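Local atomic coordinates of 2-methyl-3-hydroxypyridine-5-carboxylic acid oxygenase (Mesorhizobium loti, PDB entry 3ALJ), a protein that catalyses the FAD-dependent, probably ring-opening oxygenation of 2-methyl-3-hydroxypyridine-5-carboxylic acid, and probably belongs to the aromatic hydroxylase family of flavoenzymes. Residues A[181-186]-A[219-224]; A[197-202]-A[211-216]. One frame throughout, in Å; residues are numbered along the deposited sequence. Where two conformers were deposited one is given.

Contact 1: residues A[181-186]-A[219-224]; sequences RLIVPR and ENELYL. With FAD (flavin-adenine dinucleotide), chain B.
The carbonyl oxygen of Leu182 takes the amide of Leu224, N to O 2.8 Å, and the CA of Tyr223 also leans on it in a CA-H...O contact. The bond belongs to an antiparallel pairing of strands 170-185 and 221-228 in the mixed sheet beside the flavin; Leu182 with Leu224 and Val184 with Leu222 are its hydrogen-bonded pairs. On the face of these four residues, branched aliphatic chains suit a buried layer under helix 253-260: Val184 CG2 meets Leu222 CD2 and Leu224 CD1, each at 4.0 Å. The other face carries Ile183 and Tyr223. With its CG1 beside the backbone N (chi1 -52°), Ile183 brings CD1 to 3.7 Å from Tyr223 CB. Arginine suits position 181 because its long chain can lie along Tyr223, Arg181 CD 3.6 Å from Tyr223 OH, and, bent at chi3 (-75°), still set a broad flat face against the flavin methyl C7M. Arg181 NH2 forms a salt bridge with Asp268. Past the strand end, Arg186 N gives Asn220 O a longer bond from above the carbonyl plane. One water joins Arg181 to Tyr223, 3.0 Å from Arg181 NH1, which donates to it, and 3.0 Å from Tyr223 OH.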
loop_
_atom_site.group_PDB
_atom_site.type_symbol
_atom_site.label_atom_id
_atom_site.label_comp_id
_atom_site.label_asym_id
_atom_site.label_seq_id
_atom_site.Cartn_x
_atom_site.Cartn_y
_atom_site.Cartn_z
ATOM N N ARG A 181 10.145 -4.375 8.665
ATOM C CA ARG A 181 8.780 -4.161 9.164
ATOM C C ARG A 181 8.302 -5.444 9.857
ATOM O O ARG A 181 8.434 -6.539 9.309
ATOM C CB ARG A 181 7.897 -3.845 7.955
ATOM C CG ARG A 181 8.128 -2.499 7.272
ATOM C CD ARG A 181 7.268 -2.362 6.076
ATOM N NE ARG A 181 7.810 -3.191 5.002
ATOM C CZ ARG A 181 7.176 -3.388 3.861
ATOM N NH1 ARG A 181 6.041 -2.779 3.588
ATOM N NH2 ARG A 181 7.768 -4.171 2.949
ATOM N N LEU A 182 7.779 -5.264 11.065
ATOM C CA LEU A 182 7.414 -6.426 11.871
ATOM C C LEU A 182 6.153 -6.107 12.672
ATOM O O LEU A 182 5.809 -4.952 12.960
ATOM C CB LEU A 182 8.494 -6.724 12.942
ATOM C CG LEU A 182 9.913 -6.731 12.451
ATOM C CD1 LEU A 182 10.998 -6.770 13.489
ATOM C CD2 LEU A 182 10.115 -7.984 11.646
ATOM N N ILE A 183 5.419 -7.202 13.020
ATOM C CA ILE A 183 4.361 -7.197 14.010
ATOM C C ILE A 183 4.840 -7.867 15.244
ATOM O O ILE A 183 5.315 -9.051 15.192
ATOM C CB ILE A 183 3.057 -7.832 13.475
ATOM C CG1 ILE A 183 2.556 -7.261 12.128
ATOM C CG2 ILE A 183 1.970 -7.791 14.539
ATOM C CD1 ILE A 183 2.272 -5.685 12.170
ATOM N N VAL A 184 4.700 -7.163 16.364
ATOM C CA VAL A 184 4.996 -7.700 17.716
ATOM C C VAL A 184 3.816 -7.399 18.630
ATOM O O VAL A 184 2.912 -6.613 18.348
ATOM C CB VAL A 184 6.300 -7.117 18.322
ATOM C CG1 VAL A 184 7.463 -7.508 17.391
ATOM C CG2 VAL A 184 6.202 -5.574 18.414
ATOM N N PRO A 185 3.734 -8.056 19.789
ATOM C CA PRO A 185 2.756 -7.677 20.792
ATOM C C PRO A 185 2.921 -6.230 21.268
ATOM O O PRO A 185 4.060 -5.701 21.231
ATOM C CB PRO A 185 3.042 -8.693 21.965
ATOM C CG PRO A 185 3.801 -9.751 21.360
ATOM C CD PRO A 185 4.632 -9.139 20.245
ATOM N N ARG A 186 1.791 -5.617 21.630
ATOM C CA ARG A 186 1.831 -4.252 22.152
ATOM C C ARG A 186 2.706 -4.042 23.397
ATOM O O ARG A 186 3.301 -2.982 23.520
ATOM C CB ARG A 186 0.438 -3.791 22.470
ATOM C CG ARG A 186 -0.476 -3.627 21.202
ATOM C CD ARG A 186 -0.196 -2.329 20.402
ATOM N NE ARG A 186 -0.230 -1.098 21.177
ATOM C CZ ARG A 186 -1.310 -0.381 21.420
ATOM N NH1 ARG A 186 -2.551 -0.677 20.976
ATOM N NH2 ARG A 186 -1.142 0.739 22.100
ATOM N N GLU A 219 -5.492 -3.557 19.966
ATOM C CA GLU A 219 -5.089 -3.787 21.328
ATOM C C GLU A 219 -3.989 -4.831 21.464
ATOM O O GLU A 219 -3.304 -4.849 22.503
ATOM C CB GLU A 219 -6.376 -4.109 22.176
ATOM C CG GLU A 219 -7.242 -5.316 21.684
ATOM C CD GLU A 219 -7.918 -5.182 20.261
ATOM O OE1 GLU A 219 -8.171 -4.074 19.738
ATOM O OE2 GLU A 219 -8.260 -6.245 19.676
ATOM N N ASN A 220 -3.825 -5.678 20.467
ATOM C CA ASN A 220 -2.900 -6.867 20.553
ATOM C C ASN A 220 -1.647 -6.652 19.768
ATOM O O ASN A 220 -0.580 -7.155 20.200
ATOM C CB ASN A 220 -3.640 -8.095 20.037
ATOM C CG ASN A 220 -4.785 -8.513 20.989
ATOM O OD1 ASN A 220 -4.624 -8.378 22.204
ATOM N ND2 ASN A 220 -5.917 -8.886 20.446
ATOM N N GLU A 221 -1.707 -5.907 18.649
ATOM C CA GLU A 221 -0.652 -5.966 17.631
ATOM C C GLU A 221 -0.046 -4.592 17.379
ATOM O O GLU A 221 -0.806 -3.615 17.176
ATOM C CB GLU A 221 -1.158 -6.446 16.286
ATOM C CG GLU A 221 -1.589 -7.967 16.374
ATOM C CD GLU A 221 -2.262 -8.359 15.077
ATOM O OE1 GLU A 221 -3.314 -7.791 14.793
ATOM O OE2 GLU A 221 -1.763 -9.289 14.395
ATOM N N LEU A 222 1.271 -4.557 17.413
ATOM C CA LEU A 222 2.062 -3.318 17.150
ATOM C C LEU A 222 2.893 -3.511 15.855
ATOM O O LEU A 222 3.590 -4.486 15.696
ATOM C CB LEU A 222 3.062 -3.080 18.273
ATOM C CG LEU A 222 4.042 -1.902 18.098
ATOM C CD1 LEU A 222 3.302 -0.580 18.087
ATOM C CD2 LEU A 222 4.979 -1.918 19.332
ATOM N N TYR A 223 2.802 -2.583 14.919
ATOM C CA TYR A 223 3.594 -2.552 13.667
ATOM C C TYR A 223 4.779 -1.660 13.962
ATOM O O TYR A 223 4.604 -0.454 14.339
ATOM C CB TYR A 223 2.644 -2.043 12.589
ATOM C CG TYR A 223 3.296 -1.561 11.279
ATOM C CD1 TYR A 223 4.449 -2.159 10.761
ATOM C CD2 TYR A 223 2.666 -0.527 10.586
ATOM C CE1 TYR A 223 5.006 -1.637 9.519
ATOM C CE2 TYR A 223 3.187 -0.031 9.388
ATOM C CZ TYR A 223 4.327 -0.613 8.889
ATOM O OH TYR A 223 4.883 -0.124 7.691
ATOM N N LEU A 224 5.954 -2.234 13.787
ATOM C CA LEU A 224 7.196 -1.454 13.861
ATOM C C LEU A 224 7.896 -1.431 12.551
ATOM O O LEU A 224 7.949 -2.461 11.861
ATOM C CB LEU A 224 8.208 -2.079 14.832
ATOM C CG LEU A 224 7.736 -2.106 16.293
ATOM C CD1 LEU A 224 8.797 -2.800 17.167
ATOM C CD2 LEU A 224 7.462 -0.612 16.788
HETATM P PA FAD B . 1.219 -6.054 -4.667
HETATM O O1A FAD B . 0.695 -5.751 -3.298
HETATM O O2A FAD B . 2.610 -6.237 -4.863
HETATM O O5B FAD B . 0.427 -7.341 -5.155
HETATM C C5B FAD B . 0.710 -7.952 -6.458
HETATM C C4B FAD B . 0.185 -9.359 -6.264
HETATM O O4B FAD B . 0.389 -9.929 -7.603
HETATM C C3B FAD B . 0.979 -10.219 -5.352
HETATM O O3B FAD B . 0.123 -10.997 -4.491
HETATM C C2B FAD B . 1.871 -11.071 -6.327
HETATM O O2B FAD B . 2.217 -12.364 -5.800
HETATM C C1B FAD B . 0.973 -11.292 -7.499
HETATM N N9A FAD B . 1.651 -11.398 -8.751
HETATM C C8A FAD B . 2.852 -10.859 -9.154
HETATM N N7A FAD B . 3.104 -11.128 -10.444
HETATM C C5A FAD B . 2.029 -11.881 -10.890
HETATM C C6A FAD B . 1.684 -12.369 -12.148
HETATM N N6A FAD B . 2.532 -12.208 -13.220
HETATM N N1A FAD B . 0.528 -13.030 -12.236
HETATM C C2A FAD B . -0.282 -13.235 -11.191
HETATM N N3A FAD B . -0.028 -12.751 -9.941
HETATM C C4A FAD B . 1.133 -12.047 -9.837
HETATM N N1 FAD B . 1.011 1.799 0.987
HETATM C C2 FAD B . 0.059 2.350 1.719
HETATM O O2 FAD B . -1.044 2.685 1.258
HETATM N N3 FAD B . 0.280 2.595 3.074
HETATM C C4 FAD B . 1.476 2.233 3.698
HETATM O O4 FAD B . 1.566 2.338 4.978
HETATM C C4X FAD B . 2.458 1.676 2.899
HETATM N N5 FAD B . 3.749 1.392 3.463
HETATM C C5X FAD B . 4.747 0.900 2.641
HETATM C C6 FAD B . 6.050 0.711 3.133
HETATM C C7 FAD B . 7.024 0.162 2.339
HETATM C C7M FAD B . 8.450 -0.050 2.924
HETATM C C8 FAD B . 6.761 -0.147 1.021
HETATM C C8M FAD B . 7.842 -0.731 0.082
HETATM C C9 FAD B . 5.469 0.043 0.513
HETATM C C9A FAD B . 4.450 0.616 1.314
HETATM N N10 FAD B . 3.103 0.866 0.797
HETATM C C10 FAD B . 2.167 1.428 1.580
HETATM C "C1'" FAD B . 2.815 0.564 -0.685
HETATM C "C2'" FAD B . 2.079 -0.766 -0.786
HETATM O "O2'" FAD B . 2.872 -1.795 -0.158
HETATM C "C3'" FAD B . 1.956 -1.165 -2.269
HETATM O "O3'" FAD B . 1.777 0.083 -3.039
HETATM C "C4'" FAD B . 0.784 -2.001 -2.579
HETATM O "O4'" FAD B . 0.962 -3.256 -1.862
HETATM C "C5'" FAD B . 0.707 -2.343 -4.030
HETATM O "O5'" FAD B . -0.429 -3.174 -4.244
HETATM P P FAD B . -0.516 -3.921 -5.634
HETATM O O1P FAD B . -1.734 -4.740 -5.550
HETATM O O2P FAD B . -0.339 -2.988 -6.790
HETATM O O3P FAD B . 0.799 -4.861 -5.671
HETATM O O HOH W 1 3.979 -1.142 4.979
#

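Contact 2: residues A[197-202]-A[211-216]; sequences DNTIDM and RILYSP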
loop_
_atom_site.group_PDB
_atom_site.type_symbol
_atom_site.label_atom_id
_atom_site.label_comp_id
_atom_site.label_asym_id
_atom_site.label_seq_id
_atom_site.Cartn_x
_atom_site.Cartn_y
_atom_site.Cartn_z
ATOM N N ASP A 197 -0.594 4.656 22.552
ATOM C CA ASP A 197 -1.547 4.468 21.463
ATOM C C ASP A 197 -1.247 5.328 20.239
ATOM O O ASP A 197 -1.902 5.153 19.210
ATOM C CB ASP A 197 -2.976 4.672 21.968
ATOM C CG ASP A 197 -3.395 3.627 22.980
ATOM O OD1 ASP A 197 -2.896 2.514 23.008
ATOM O OD2 ASP A 197 -4.348 4.031 23.737
ATOM N N ASN A 198 -0.293 6.242 20.373
ATOM C CA ASN A 198 -0.014 7.177 19.254
ATOM C C ASN A 198 0.770 6.383 18.158
ATOM O O ASN A 198 1.516 5.462 18.426
ATOM C CB ASN A 198 0.942 8.332 19.687
ATOM C CG ASN A 198 0.327 9.340 20.656
ATOM O OD1 ASN A 198 1.057 10.298 21.096
ATOM N ND2 ASN A 198 -0.886 9.158 21.012
ATOM N N THR A 199 0.664 6.954 16.913
ATOM C CA THR A 199 1.811 6.788 15.971
ATOM C C THR A 199 2.879 7.668 16.513
ATOM O O THR A 199 2.662 8.842 16.878
ATOM C CB THR A 199 1.420 7.294 14.572
ATOM O OG1 THR A 199 0.624 6.276 13.952
ATOM C CG2 THR A 199 2.700 7.553 13.760
ATOM N N ILE A 200 4.099 7.124 16.572
ATOM C CA ILE A 200 5.284 7.925 16.928
ATOM C C ILE A 200 6.367 7.593 15.909
ATOM O O ILE A 200 6.887 6.438 15.837
ATOM C CB ILE A 200 5.805 7.616 18.347
ATOM C CG1 ILE A 200 4.652 7.645 19.368
ATOM C CG2 ILE A 200 6.840 8.731 18.704
ATOM C CD1 ILE A 200 5.127 7.161 20.778
ATOM N N ASP A 201 6.766 8.592 15.118
ATOM C CA ASP A 201 7.871 8.434 14.141
ATOM C C ASP A 201 9.126 8.931 14.809
ATOM O O ASP A 201 9.288 10.146 15.013
ATOM C CB ASP A 201 7.530 9.237 12.864
ATOM C CG ASP A 201 8.480 8.900 11.775
ATOM O OD1 ASP A 201 9.339 7.987 11.967
ATOM O OD2 ASP A 201 8.404 9.498 10.681
ATOM N N MET A 202 9.952 7.970 15.248
ATOM C CA MET A 202 11.080 8.272 16.133
ATOM C C MET A 202 12.371 8.335 15.338
ATOM O O MET A 202 13.001 7.321 14.979
ATOM C CB MET A 202 11.230 7.169 17.193
ATOM C CG MET A 202 9.931 6.911 17.963
ATOM S SD MET A 202 10.081 5.369 18.868
ATOM C CE MET A 202 8.683 5.452 20.042
ATOM N N ARG A 211 15.940 5.018 12.812
ATOM C CA ARG A 211 14.567 5.509 13.008
ATOM C C ARG A 211 13.700 4.335 13.286
ATOM O O ARG A 211 13.835 3.268 12.629
ATOM C CB ARG A 211 14.194 6.216 11.690
ATOM C CG ARG A 211 12.677 6.595 11.556
ATOM C CD ARG A 211 12.482 7.039 10.111
ATOM N NE ARG A 211 11.091 7.445 9.855
ATOM C CZ ARG A 211 10.587 7.631 8.635
ATOM N NH1 ARG A 211 9.303 8.043 8.478
ATOM N NH2 ARG A 211 11.346 7.398 7.521
ATOM N N ILE A 212 12.706 4.510 14.142
ATOM C CA ILE A 212 11.597 3.515 14.268
ATOM C C ILE A 212 10.284 4.289 14.042
ATOM O O ILE A 212 9.999 5.283 14.736
ATOM C CB ILE A 212 11.522 2.854 15.659
ATOM C CG1 ILE A 212 12.785 1.988 15.773
ATOM C CG2 ILE A 212 10.233 2.033 15.849
ATOM C CD1 ILE A 212 12.842 1.047 17.102
ATOM N N LEU A 213 9.425 3.788 13.123
ATOM C CA LEU A 213 8.016 4.247 13.078
ATOM C C LEU A 213 7.256 3.221 13.922
ATOM O O LEU A 213 7.196 2.010 13.635
ATOM C CB LEU A 213 7.542 4.237 11.617
ATOM C CG LEU A 213 6.068 4.672 11.526
ATOM C CD1 LEU A 213 5.982 6.173 11.905
ATOM C CD2 LEU A 213 5.516 4.537 10.066
ATOM N N TYR A 214 6.631 3.755 14.964
ATOM C CA TYR A 214 5.858 2.980 15.975
ATOM C C TYR A 214 4.370 3.160 15.654
ATOM O O TYR A 214 3.854 4.270 15.660
ATOM C CB TYR A 214 6.261 3.563 17.386
ATOM C CG TYR A 214 5.421 3.118 18.550
ATOM C CD1 TYR A 214 4.172 3.707 18.830
ATOM C CD2 TYR A 214 5.838 2.049 19.284
ATOM C CE1 TYR A 214 3.404 3.267 19.960
ATOM C CE2 TYR A 214 5.112 1.578 20.417
ATOM C CZ TYR A 214 3.947 2.218 20.672
ATOM O OH TYR A 214 3.088 1.765 21.712
ATOM N N SER A 215 3.699 2.010 15.353
ATOM C CA SER A 215 2.391 2.077 14.687
ATOM C C SER A 215 1.398 1.058 15.276
ATOM O O SER A 215 1.315 -0.112 14.846
ATOM C CB SER A 215 2.542 1.759 13.199
ATOM O OG SER A 215 3.480 2.712 12.636
ATOM N N PRO A 216 0.668 1.439 16.336
ATOM C CA PRO A 216 -0.294 0.419 16.901
ATOM C C PRO A 216 -1.382 0.070 15.939
ATOM O O PRO A 216 -2.087 0.971 15.387
ATOM C CB PRO A 216 -0.844 1.089 18.215
ATOM C CG PRO A 216 0.281 2.146 18.531
ATOM C CD PRO A 216 0.740 2.671 17.134
#
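Both Asp201 and Arg211 set CG opposite the backbone N (chi1 -169° and 169°), and the arginine then runs extended to NE, which brings carboxylate and guanidinium together across a beta hairpin of strands 199-203 and 211-216. The grip is side-on: Arg211 NE reaches Asp201 OD1 at 2.8 Å, nearly straight and in the guanidinium plane, on the syn lone pair, while Arg211 NH1 reaches Asp201 OD2 at 2.8 Å by a more bent path. Long and flat, arginine can span the diagonal between positions that are not directly paired and still offer two N-H groups to one acid. A leucine in place of Arg211 would probably leave the buried Asp201 carboxylate without its countercharge, with a weak bond to Trp203 NE1 as a poor substitute. On the same face, Leu213 lays CD1 against Asp201 CB at 3.6 Å. The reverse face is mostly apolar: Ile200 CG1 lies 4.0 Å from Tyr214 CD1, and the flexible thioether of Met202 crosses to put CE 4.1 Å from Tyr214 CB. Backbone bonds pair Ile200 with Tyr214 and Met202 with Ile212. The tyrosine hydroxyl bonds to Trp196 O, and at the ring's edge the backbone O of Asn198 lies 3.2 Å from Tyr214 CD1.

Contacts 1 and 2 are two antiparallel pairings in one seven-stranded sheet, separated by the pairing of strands 211-216 and 221-228, in which Tyr223 N probably bonds to Ser215 O. Contact 2 is a local hairpin and the more buried of the two; contact 1 closes a longer excursion of the chain and has exposed residues at its Glu219-Asn220 turn. Their apolar faces run together, Leu222 CD1 packing on Tyr214 CE2 at 3.7 Å. Polar chemistry differs: contact 2 holds a salt bridge across its own strands, whereas Arg181 of contact 1 lies against the flavin and Arg186 looks across to contact 2, Arg186 NH2 2.7 Å from Asp197 OD1 in a salt bridge.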